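Local coordinates for protein cellulase (Xanthomonas axonopodis pv. citri, PDB 4W7W) that probably hydrolyses the beta-1,4-glucosidic linkages of cellulose and its oligosaccharides, as a family 5 glycoside hydrolase built on a TIM barrel, at residues Q103-A113 against K145-N156; L219-L227 against Q260-T269. All coordinates share one frame; numbering follows the deposited sequence.

Both contacts join consecutive parallel strands of one closed eight-stranded (alpha/beta)8 barrel: contact 1 strands 104-109 and 147-150, contact 2 strands 219-226 and 262-268. Their centres lie 12 Å apart, yet they meet where Glu-154 OE2 stands 2.6 Å from His-224 ND1, a probable hydrogen bond. Asn-153 OD1 packs 3.1 Å from His-224 CE1, and two carboxylates approach to 3.6 Å between Glu-154 OE2 and Glu-266 OE1. The same glucose unit touches both, through Glu-154 of contact 1 and Tyr-226 of contact 2. Glu-154, just beyond the C-terminal end of strand 147-150, and Glu-266, late in strand 262-268, probably correspond to the acid/base and nucleophile, as in other family 5 enzymes.

Contact 1: Q103-A113 against K145-N156; sequences QYLILDLHNYA and KAVIFGLMNEPN. With BGC (beta-D-glucopyranose), chain C.
The amide of Asn-153 lies flat against the imidazole of His-110, their planes only 10° apart, with Asn-153 ND2 above one face of the ring and displaced toward its rim. Asn-153 CB also lies over this face, a CH-pi contact 3.9 Å from the His-110 ring centroid. This stacking follows from the Asn-153 first torsion (chi1 -176°), which sets CG opposite the backbone N and carries the amide alongside the ring. The same ND2 also sits over a face of the Tyr-112 ring, 3.3 Å from Tyr-112 CE1, but here the planes stand 84° apart. A bond at the ring edge helps to set the rotation of the imidazole: His-110 ND1 donates, close to the ring plane, to the syn lone pair of Asp-108 OD2 at 2.6 Å. Further along, Met-152 bends so that its SD accepts a weak bond from Ala-113 N.

Deeper in the barrel, strands 104-109 and 147-150 run parallel, joined by bonds such as Leu-107 N to Ile-148 O at 2.9 Å. Ile-106 CG1 lies against Ile-148 CB (3.8 Å) on one face of the sheet, while Leu-107 CD1 meets Val-147 CG1 (3.6 Å) on the other, the side packed against helix 127-141, where Leu-107 touches Phe-141.

Asn-153 OD1 is held by Arg-67, so the amide is gripped at its oxygen as well as stacked. Next to it, Glu-154 OE1 accepts a 2.6 Å bond from glucose O4. The Asn-153/Glu-154 pair, just beyond strand 147-150, resembles the Asn-Glu pair of family 5 enzymes, consistent with Glu-154 as the general acid/base.

Contact 2: L219-L227 against Q260-T269; sequences LAFEAHQYL and QKGFLGEFAT. With BGC (beta-D-glucopyranose), chain C.
Tyr-226 reaches across to Glu-266 and donates its hydroxyl to the carboxylate, Tyr-226 OH to Glu-266 OE1 measuring 2.6 Å. The oxygen is met on its anti side, 24° out of the carboxylate plane, and the ring and carboxylate planes stand 81° apart. Glu-266 places its CG beside its backbone N (chi1 -63°) and then runs extended. This course carries it over His-224: Glu-266 CG rests 3.7 Å from the centroid of the imidazole, a CH-pi contact, and the carboxylate stacks nearly parallel to the ring. At the imidazole edge, His-224 NE2 donates 2.7 Å to the anti lone pair of Glu-222 OE2. The fully extended Glu-222 chain brings that oxygen into the ring plane, while ND1 is taken by Glu-154.

On the other face of the sheet, Leu-264 bends its CD1 to within 3.4 Å of Ala-223 O, a packing contact with a carbonyl that accepts a hydrogen bond from Gly-265 N. At the start of the pair, Gln-260 OE1 approaches the edge of the Phe-221 ring, 3.5 Å from CE2, and water 2 ties this oxygen to Leu-219 O and Lys-261 N, while Gln-260 NE2 is hydrogen-bonded to Asn-258 O.

The salt bridges of Arg-67 tie the carboxylates of Glu-222 and Glu-266 together on the His-224 face of the sheet. Helix 243-258 completes the beta-alpha-beta crossover between these parallel strands, its Trp-254 meeting Phe-221 edge-to-face, and helix 273-288 covers Leu-264 and Phe-267. Strand 183-186 flanks 219-226, and strand 293-301 flanks 262-268, with its Trp-299 packed on Tyr-226 and Glu-266.

Contact 1: Q103-A113 against K145-N156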
loop_
_atom_site.group_PDB
_atom_site.type_symbol
_atom_site.label_atom_id
_atom_site.label_comp_id
_atom_site.label_asym_id
_atom_site.label_seq_id
_atom_site.Cartn_x
_atom_site.Cartn_y
_atom_site.Cartn_z
ATOM N N GLN A 103 -13.049 6.457 8.253
ATOM C CA GLN A 103 -12.045 5.644 7.565
ATOM C C GLN A 103 -10.651 5.870 8.126
ATOM O O GLN A 103 -10.309 6.951 8.611
ATOM C CB GLN A 103 -12.022 5.996 6.069
ATOM C CG GLN A 103 -13.273 5.568 5.349
ATOM C CD GLN A 103 -13.479 6.241 4.007
ATOM O OE1 GLN A 103 -13.171 7.412 3.834
ATOM N NE2 GLN A 103 -14.059 5.513 3.065
ATOM N N TYR A 104 -9.846 4.829 7.991
ATOM C CA TYR A 104 -8.409 4.902 8.185
ATOM C C TYR A 104 -7.743 5.351 6.893
ATOM O O TYR A 104 -8.246 5.070 5.803
ATOM C CB TYR A 104 -7.868 3.523 8.565
ATOM C CG TYR A 104 -8.399 3.016 9.880
ATOM C CD1 TYR A 104 -7.767 3.340 11.084
ATOM C CD2 TYR A 104 -9.546 2.236 9.935
ATOM C CE1 TYR A 104 -8.253 2.887 12.298
ATOM C CE2 TYR A 104 -10.035 1.771 11.145
ATOM C CZ TYR A 104 -9.383 2.097 12.323
ATOM O OH TYR A 104 -9.842 1.648 13.541
ATOM N N LEU A 105 -6.609 6.041 7.022
ATOM C CA LEU A 105 -5.858 6.535 5.886
ATOM C C LEU A 105 -4.455 5.987 5.958
ATOM O O LEU A 105 -3.709 6.283 6.891
ATOM C CB LEU A 105 -5.845 8.058 5.902
ATOM C CG LEU A 105 -5.226 8.702 4.658
ATOM C CD1 LEU A 105 -6.098 8.495 3.426
ATOM C CD2 LEU A 105 -4.970 10.190 4.883
ATOM N N ILE A 106 -4.100 5.165 4.970
ATOM C CA ILE A 106 -2.724 4.691 4.819
ATOM C C ILE A 106 -1.951 5.699 3.982
ATOM O O ILE A 106 -2.279 5.935 2.816
ATOM C CB ILE A 106 -2.634 3.306 4.165
ATOM C CG1 ILE A 106 -3.396 2.253 4.968
ATOM C CG2 ILE A 106 -1.179 2.914 3.968
ATOM C CD1 ILE A 106 -3.683 0.994 4.183
ATOM N N LEU A 107 -0.916 6.276 4.585
ATOM C CA LEU A 107 -0.001 7.153 3.864
ATOM C C LEU A 107 0.988 6.263 3.137
ATOM O O LEU A 107 1.862 5.658 3.775
ATOM C CB LEU A 107 0.720 8.069 4.849
ATOM C CG LEU A 107 -0.194 8.979 5.660
ATOM C CD1 LEU A 107 0.643 9.891 6.550
ATOM C CD2 LEU A 107 -1.140 9.781 4.775
ATOM N N ASP A 108 0.822 6.137 1.820
ATOM C CA ASP A 108 1.673 5.265 0.997
ATOM C C ASP A 108 2.718 6.099 0.286
ATOM O O ASP A 108 2.418 6.800 -0.669
ATOM C CB ASP A 108 0.805 4.510 -0.022
ATOM C CG ASP A 108 1.558 4.008 -1.229
ATOM O OD1 ASP A 108 2.779 3.761 -1.156
ATOM O OD2 ASP A 108 0.856 3.892 -2.275
ATOM N N LEU A 109 3.948 6.034 0.801
ATOM C CA LEU A 109 5.092 6.676 0.148
ATOM C C LEU A 109 5.404 5.844 -1.105
ATOM O O LEU A 109 6.014 4.773 -1.020
ATOM C CB LEU A 109 6.290 6.731 1.087
ATOM C CG LEU A 109 7.411 7.665 0.616
ATOM C CD1 LEU A 109 7.014 9.121 0.781
ATOM C CD2 LEU A 109 8.675 7.376 1.404
ATOM N N HIS A 110 4.910 6.296 -2.253
ATOM C CA HIS A 110 4.740 5.412 -3.396
ATOM C C HIS A 110 5.964 5.449 -4.301
ATOM O O HIS A 110 5.902 5.929 -5.431
ATOM C CB HIS A 110 3.462 5.774 -4.139
ATOM C CG HIS A 110 2.926 4.676 -5.006
ATOM N ND1 HIS A 110 2.048 3.724 -4.533
ATOM C CD2 HIS A 110 3.115 4.397 -6.315
ATOM C CE1 HIS A 110 1.711 2.916 -5.521
ATOM N NE2 HIS A 110 2.341 3.304 -6.614
ATOM N N ASN A 111 7.087 4.934 -3.780
ATOM C CA ASN A 111 8.387 5.285 -4.344
ATOM C C ASN A 111 9.303 4.165 -4.795
ATOM O O ASN A 111 10.365 4.462 -5.326
ATOM C CB ASN A 111 9.132 6.255 -3.408
ATOM C CG ASN A 111 8.805 7.670 -3.734
ATOM O OD1 ASN A 111 7.708 8.148 -3.418
ATOM N ND2 ASN A 111 9.690 8.320 -4.474
ATOM N N TYR A 112 8.954 2.889 -4.610
ATOM C CA TYR A 112 9.745 1.803 -5.196
ATOM C C TYR A 112 11.201 1.804 -4.719
ATOM O O TYR A 112 12.098 1.351 -5.428
ATOM C CB TYR A 112 9.681 1.825 -6.729
ATOM C CG TYR A 112 8.276 1.840 -7.293
ATOM C CD1 TYR A 112 7.596 0.670 -7.514
ATOM C CD2 TYR A 112 7.616 3.039 -7.581
ATOM C CE1 TYR A 112 6.310 0.664 -8.027
ATOM C CE2 TYR A 112 6.327 3.053 -8.085
ATOM C CZ TYR A 112 5.679 1.860 -8.312
ATOM O OH TYR A 112 4.399 1.872 -8.826
ATOM N N ALA A 113 11.412 2.285 -3.498
ATOM C CA ALA A 113 12.737 2.430 -2.906
ATOM C C ALA A 113 13.665 3.325 -3.724
ATOM O O ALA A 113 14.882 3.132 -3.740
ATOM C CB ALA A 113 13.364 1.067 -2.618
ATOM N N LYS A 145 -5.078 8.802 15.207
ATOM C CA LYS A 145 -5.372 7.355 15.267
ATOM C C LYS A 145 -5.847 6.749 13.932
ATOM O O LYS A 145 -5.774 5.541 13.694
ATOM C CB LYS A 145 -6.392 7.049 16.374
ATOM C CG LYS A 145 -5.792 7.044 17.771
ATOM C CD LYS A 145 -6.795 6.587 18.821
ATOM C CE LYS A 145 -6.113 5.815 19.943
ATOM N NZ LYS A 145 -5.817 4.410 19.540
ATOM N N ALA A 146 -6.357 7.597 13.073
ATOM C CA ALA A 146 -6.786 7.159 11.763
ATOM C C ALA A 146 -5.626 6.895 10.802
ATOM O O ALA A 146 -5.855 6.281 9.755
ATOM C CB ALA A 146 -7.727 8.186 11.150
ATOM N N VAL A 147 -4.427 7.379 11.118
ATOM C CA VAL A 147 -3.332 7.330 10.154
ATOM C C VAL A 147 -2.478 6.084 10.331
ATOM O O VAL A 147 -2.072 5.754 11.455
ATOM C CB VAL A 147 -2.478 8.602 10.256
ATOM C CG1 VAL A 147 -1.303 8.520 9.296
ATOM C CG2 VAL A 147 -3.314 9.836 9.974
ATOM N N ILE A 148 -2.217 5.421 9.206
ATOM C CA ILE A 148 -1.366 4.241 9.122
ATOM C C ILE A 148 -0.177 4.612 8.235
ATOM O O ILE A 148 -0.349 5.301 7.214
ATOM C CB ILE A 148 -2.170 3.060 8.523
ATOM C CG1 ILE A 148 -3.326 2.674 9.452
ATOM C CG2 ILE A 148 -1.275 1.879 8.243
ATOM C CD1 ILE A 148 -4.353 1.767 8.818
ATOM N N PHE A 149 1.029 4.179 8.626
ATOM C CA PHE A 149 2.244 4.570 7.898
ATOM C C PHE A 149 2.664 3.447 6.937
ATOM O O PHE A 149 3.155 2.409 7.367
ATOM C CB PHE A 149 3.373 4.878 8.869
ATOM C CG PHE A 149 3.069 5.981 9.851
ATOM C CD1 PHE A 149 2.278 7.072 9.540
ATOM C CD2 PHE A 149 3.646 5.951 11.099
ATOM C CE1 PHE A 149 2.068 8.084 10.465
ATOM C CE2 PHE A 149 3.434 6.967 12.030
ATOM C CZ PHE A 149 2.658 8.043 11.699
ATOM N N GLY A 150 2.471 3.672 5.639
ATOM C CA GLY A 150 2.898 2.723 4.604
ATOM C C GLY A 150 4.295 3.066 4.133
ATOM O O GLY A 150 4.487 3.886 3.227
ATOM N N LEU A 151 5.285 2.448 4.762
ATOM C CA LEU A 151 6.678 2.883 4.614
ATOM C C LEU A 151 7.175 3.074 3.192
ATOM O O LEU A 151 7.910 4.017 2.923
ATOM C CB LEU A 151 7.618 1.913 5.317
ATOM C CG LEU A 151 7.402 1.734 6.817
ATOM C CD1 LEU A 151 8.550 0.915 7.381
ATOM C CD2 LEU A 151 7.242 3.083 7.521
ATOM N N MET A 152 6.853 2.142 2.292
ATOM C CA MET A 152 7.393 2.249 0.947
ATOM C C MET A 152 6.648 1.345 0.000
ATOM O O MET A 152 6.566 0.136 0.227
ATOM C CB MET A 152 8.865 1.823 0.920
ATOM C CG MET A 152 9.528 1.953 -0.436
ATOM S SD MET A 152 9.538 3.621 -1.121
ATOM C CE MET A 152 10.636 4.431 0.042
ATOM N N ASN A 153 6.156 1.890 -1.097
ATOM C CA ASN A 153 5.524 1.053 -2.101
ATOM C C ASN A 153 6.569 0.226 -2.842
ATOM O O ASN A 153 7.466 0.791 -3.471
ATOM C CB ASN A 153 4.764 1.875 -3.110
ATOM C CG ASN A 153 4.031 0.992 -4.082
ATOM O OD1 ASN A 153 3.137 0.253 -3.670
ATOM N ND2 ASN A 153 4.400 1.030 -5.344
ATOM N N GLU A 154 6.412 -1.099 -2.815
ATOM C CA GLU A 154 7.163 -2.019 -3.699
ATOM C C GLU A 154 8.664 -1.729 -3.829
ATOM O O GLU A 154 9.176 -1.495 -4.931
ATOM C CB GLU A 154 6.504 -2.098 -5.077
ATOM C CG GLU A 154 5.093 -2.637 -4.970
ATOM C CD GLU A 154 4.449 -2.928 -6.306
ATOM O OE1 GLU A 154 5.100 -2.717 -7.340
ATOM O OE2 GLU A 154 3.266 -3.376 -6.295
ATOM N N PRO A 155 9.403 -1.788 -2.716
ATOM C CA PRO A 155 10.856 -1.820 -2.864
ATOM C C PRO A 155 11.266 -2.934 -3.830
ATOM O O PRO A 155 10.656 -3.996 -3.856
ATOM C CB PRO A 155 11.355 -2.152 -1.451
ATOM C CG PRO A 155 10.217 -1.835 -0.529
ATOM C CD PRO A 155 8.981 -2.121 -1.348
ATOM N N ASN A 156 12.296 -2.672 -4.620
ATOM C CA ASN A 156 12.873 -3.663 -5.521
ATOM C C ASN A 156 14.269 -3.146 -5.856
ATOM O O ASN A 156 14.591 -1.999 -5.553
ATOM C CB ASN A 156 12.012 -3.812 -6.777
ATOM C CG ASN A 156 11.942 -2.553 -7.594
ATOM O OD1 ASN A 156 11.138 -1.628 -7.310
ATOM N ND2 ASN A 156 12.778 -2.465 -8.575
HETATM C C2 BGC C . 5.989 -4.091 -12.076
HETATM C C3 BGC C . 5.456 -2.965 -11.202
HETATM C C4 BGC C . 4.203 -3.401 -10.448
HETATM C C5 BGC C . 4.465 -4.716 -9.723
HETATM C C6 BGC C . 3.198 -5.283 -9.109
HETATM C C1 BGC C . 6.181 -5.331 -11.225
HETATM O O2 BGC C . 7.245 -3.742 -12.667
HETATM O O3 BGC C . 5.148 -1.838 -12.021
HETATM O O4 BGC C . 3.768 -2.376 -9.554
HETATM O O5 BGC C . 4.938 -5.705 -10.635
HETATM O O6 BGC C . 3.455 -6.547 -8.489
HETATM O O HOH W 1 3.663 2.281 0.925
#

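Contact 2: L219-L227 against Q260-T269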
loop_
_atom_site.group_PDB
_atom_site.type_symbol
_atom_site.label_atom_id
_atom_site.label_comp_id
_atom_site.label_asym_id
_atom_site.label_seq_id
_atom_site.Cartn_x
_atom_site.Cartn_y
_atom_site.Cartn_z
ATOM N N LEU A 219 3.087 -3.354 14.131
ATOM C CA LEU A 219 3.605 -3.544 12.789
ATOM C C LEU A 219 2.739 -4.559 12.060
ATOM O O LEU A 219 2.213 -5.480 12.681
ATOM C CB LEU A 219 4.994 -4.156 12.954
ATOM C CG LEU A 219 6.024 -4.098 11.865
ATOM C CD1 LEU A 219 6.314 -2.633 11.603
ATOM C CD2 LEU A 219 7.302 -4.801 12.320
ATOM N N ALA A 220 2.659 -4.416 10.743
ATOM C CA ALA A 220 2.152 -5.484 9.878
ATOM C C ALA A 220 2.982 -5.498 8.616
ATOM O O ALA A 220 3.516 -4.470 8.207
ATOM C CB ALA A 220 0.668 -5.301 9.570
ATOM N N PHE A 221 3.061 -6.666 7.990
ATOM C CA PHE A 221 3.827 -6.830 6.772
ATOM C C PHE A 221 2.905 -6.650 5.581
ATOM O O PHE A 221 1.882 -7.337 5.451
ATOM C CB PHE A 221 4.533 -8.185 6.781
ATOM C CG PHE A 221 5.646 -8.195 7.774
ATOM C CD1 PHE A 221 6.891 -7.716 7.430
ATOM C CD2 PHE A 221 5.411 -8.529 9.105
ATOM C CE1 PHE A 221 7.903 -7.617 8.368
ATOM C CE2 PHE A 221 6.421 -8.437 10.054
ATOM C CZ PHE A 221 7.662 -7.994 9.669
ATOM N N GLU A 222 3.280 -5.718 4.719
ATOM C CA GLU A 222 2.523 -5.414 3.514
ATOM C C GLU A 222 3.026 -6.251 2.355
ATOM O O GLU A 222 4.204 -6.170 2.021
ATOM C CB GLU A 222 2.681 -3.921 3.181
ATOM C CG GLU A 222 1.939 -3.519 1.916
ATOM C CD GLU A 222 2.046 -2.047 1.610
ATOM O OE1 GLU A 222 2.225 -1.258 2.562
ATOM O OE2 GLU A 222 1.919 -1.688 0.409
ATOM N N ALA A 223 2.109 -7.004 1.748
ATOM C CA ALA A 223 2.390 -7.752 0.534
ATOM C C ALA A 223 1.423 -7.280 -0.549
ATOM O O ALA A 223 0.357 -6.739 -0.244
ATOM C CB ALA A 223 2.252 -9.251 0.750
ATOM N N HIS A 224 1.830 -7.455 -1.803
ATOM C CA HIS A 224 0.980 -7.180 -2.961
ATOM C C HIS A 224 0.815 -8.462 -3.734
ATOM O O HIS A 224 1.705 -9.307 -3.731
ATOM C CB HIS A 224 1.598 -6.132 -3.883
ATOM C CG HIS A 224 1.716 -4.783 -3.245
ATOM N ND1 HIS A 224 2.179 -3.679 -3.924
ATOM C CD2 HIS A 224 1.418 -4.365 -1.994
ATOM C CE1 HIS A 224 2.181 -2.642 -3.100
ATOM N NE2 HIS A 224 1.711 -3.029 -1.931
ATOM N N GLN A 225 -0.317 -8.633 -4.416
ATOM C CA GLN A 225 -0.505 -9.841 -5.216
ATOM C C GLN A 225 -1.409 -9.579 -6.402
ATOM O O GLN A 225 -2.580 -9.250 -6.266
ATOM C CB GLN A 225 -1.072 -10.997 -4.390
ATOM C CG GLN A 225 -1.047 -12.325 -5.131
ATOM C CD GLN A 225 0.359 -12.745 -5.465
ATOM O OE1 GLN A 225 1.206 -12.845 -4.586
ATOM N NE2 GLN A 225 0.622 -13.009 -6.737
ATOM N N TYR A 226 -0.828 -9.778 -7.578
ATOM C CA TYR A 226 -1.550 -9.754 -8.846
ATOM C C TYR A 226 -1.533 -11.153 -9.454
ATOM O O TYR A 226 -0.736 -12.007 -9.056
ATOM C CB TYR A 226 -0.917 -8.707 -9.770
ATOM C CG TYR A 226 -1.120 -7.291 -9.275
ATOM C CD1 TYR A 226 -2.282 -6.596 -9.559
ATOM C CD2 TYR A 226 -0.149 -6.641 -8.511
ATOM C CE1 TYR A 226 -2.476 -5.298 -9.107
ATOM C CE2 TYR A 226 -0.350 -5.336 -8.053
ATOM C CZ TYR A 226 -1.521 -4.666 -8.362
ATOM O OH TYR A 226 -1.774 -3.384 -7.949
ATOM N N LEU A 227 -2.449 -11.403 -10.387
ATOM C CA LEU A 227 -2.757 -12.772 -10.784
ATOM C C LEU A 227 -2.447 -13.098 -12.237
ATOM O O LEU A 227 -2.793 -14.178 -12.707
ATOM C CB LEU A 227 -4.235 -13.080 -10.500
ATOM C CG LEU A 227 -4.741 -12.982 -9.058
ATOM C CD1 LEU A 227 -6.102 -13.625 -8.898
ATOM C CD2 LEU A 227 -3.741 -13.491 -8.036
ATOM N N GLN A 260 3.043 -12.702 13.404
ATOM C CA GLN A 260 2.907 -11.383 12.781
ATOM C C GLN A 260 1.559 -11.263 12.078
ATOM O O GLN A 260 0.818 -12.244 11.912
ATOM C CB GLN A 260 4.051 -11.139 11.785
ATOM C CG GLN A 260 5.462 -11.267 12.359
ATOM C CD GLN A 260 5.719 -10.285 13.484
ATOM O OE1 GLN A 260 5.453 -9.102 13.367
ATOM N NE2 GLN A 260 6.226 -10.784 14.598
ATOM N N LYS A 261 1.280 -10.039 11.626
ATOM C CA LYS A 261 0.074 -9.707 10.878
ATOM C C LYS A 261 0.478 -9.201 9.501
ATOM O O LYS A 261 1.554 -8.623 9.340
ATOM C CB LYS A 261 -0.691 -8.585 11.578
ATOM C CG LYS A 261 -1.062 -8.850 13.007
ATOM C CD LYS A 261 -2.093 -9.928 13.103
ATOM C CE LYS A 261 -2.753 -9.871 14.470
ATOM N NZ LYS A 261 -3.940 -10.740 14.552
ATOM N N GLY A 262 -0.437 -9.362 8.545
ATOM C CA GLY A 262 -0.233 -8.964 7.160
ATOM C C GLY A 262 -1.305 -8.040 6.638
ATOM O O GLY A 262 -2.419 -7.982 7.164
ATOM N N PHE A 263 -0.961 -7.361 5.561
ATOM C CA PHE A 263 -1.886 -6.438 4.921
ATOM C C PHE A 263 -1.676 -6.523 3.426
ATOM O O PHE A 263 -0.544 -6.409 2.967
ATOM C CB PHE A 263 -1.610 -5.001 5.424
ATOM C CG PHE A 263 -2.711 -4.045 5.099
ATOM C CD1 PHE A 263 -2.893 -3.563 3.814
ATOM C CD2 PHE A 263 -3.602 -3.649 6.098
ATOM C CE1 PHE A 263 -3.973 -2.735 3.502
ATOM C CE2 PHE A 263 -4.651 -2.802 5.800
ATOM C CZ PHE A 263 -4.855 -2.375 4.491
ATOM N N LEU A 264 -2.750 -6.736 2.653
ATOM C CA LEU A 264 -2.628 -6.852 1.207
ATOM C C LEU A 264 -2.801 -5.458 0.630
ATOM O O LEU A 264 -3.913 -5.006 0.357
ATOM C CB LEU A 264 -3.632 -7.856 0.649
ATOM C CG LEU A 264 -3.312 -8.372 -0.754
ATOM C CD1 LEU A 264 -2.010 -9.163 -0.836
ATOM C CD2 LEU A 264 -4.470 -9.229 -1.266
ATOM N N GLY A 265 -1.681 -4.753 0.481
ATOM C CA GLY A 265 -1.739 -3.324 0.133
ATOM C C GLY A 265 -2.173 -3.022 -1.285
ATOM O O GLY A 265 -2.682 -1.930 -1.565
ATOM N N GLU A 266 -1.950 -3.987 -2.189
ATOM C CA GLU A 266 -2.476 -3.920 -3.536
ATOM C C GLU A 266 -2.804 -5.320 -4.002
ATOM O O GLU A 266 -2.055 -6.268 -3.757
ATOM C CB GLU A 266 -1.492 -3.351 -4.557
ATOM C CG GLU A 266 -1.079 -1.925 -4.309
ATOM C CD GLU A 266 -0.188 -1.361 -5.397
ATOM O OE1 GLU A 266 -0.083 -1.963 -6.507
ATOM O OE2 GLU A 266 0.422 -0.302 -5.130
ATOM N N PHE A 267 -3.894 -5.416 -4.748
ATOM C CA PHE A 267 -4.291 -6.608 -5.486
ATOM C C PHE A 267 -5.366 -6.121 -6.437
ATOM O O PHE A 267 -5.977 -5.084 -6.216
ATOM C CB PHE A 267 -4.816 -7.742 -4.581
ATOM C CG PHE A 267 -6.157 -7.461 -3.902
ATOM C CD1 PHE A 267 -6.291 -6.456 -2.960
ATOM C CD2 PHE A 267 -7.266 -8.218 -4.207
ATOM C CE1 PHE A 267 -7.505 -6.220 -2.338
ATOM C CE2 PHE A 267 -8.469 -7.999 -3.581
ATOM C CZ PHE A 267 -8.601 -6.997 -2.646
ATOM N N ALA A 268 -5.598 -6.875 -7.501
ATOM C CA ALA A 268 -6.629 -6.541 -8.474
ATOM C C ALA A 268 -6.889 -7.749 -9.325
ATOM O O ALA A 268 -6.016 -8.609 -9.496
ATOM C CB ALA A 268 -6.199 -5.395 -9.372
ATOM N N THR A 269 -8.085 -7.769 -9.895
ATOM C CA THR A 269 -8.535 -8.761 -10.865
ATOM C C THR A 269 -9.363 -8.036 -11.909
ATOM O O THR A 269 -10.012 -7.031 -11.608
ATOM C CB THR A 269 -9.355 -9.869 -10.173
ATOM O OG1 THR A 269 -10.441 -9.297 -9.441
ATOM C CG2 THR A 269 -8.498 -10.677 -9.225
HETATM C C2 BGC C . 5.989 -4.091 -12.076
HETATM C C3 BGC C . 5.456 -2.965 -11.202
HETATM C C4 BGC C . 4.203 -3.401 -10.448
HETATM C C5 BGC C . 4.465 -4.716 -9.723
HETATM C C6 BGC C . 3.198 -5.283 -9.109
HETATM C C1 BGC C . 6.181 -5.331 -11.225
HETATM O O2 BGC C . 7.245 -3.742 -12.667
HETATM O O3 BGC C . 5.148 -1.838 -12.021
HETATM O O4 BGC C . 3.768 -2.376 -9.554
HETATM O O5 BGC C . 4.938 -5.705 -10.635
HETATM O O6 BGC C . 3.455 -6.547 -8.489
HETATM O O HOH W 2 2.956 -8.091 12.849
HETATM O O HOH W 3 -4.004 -9.251 -11.263
#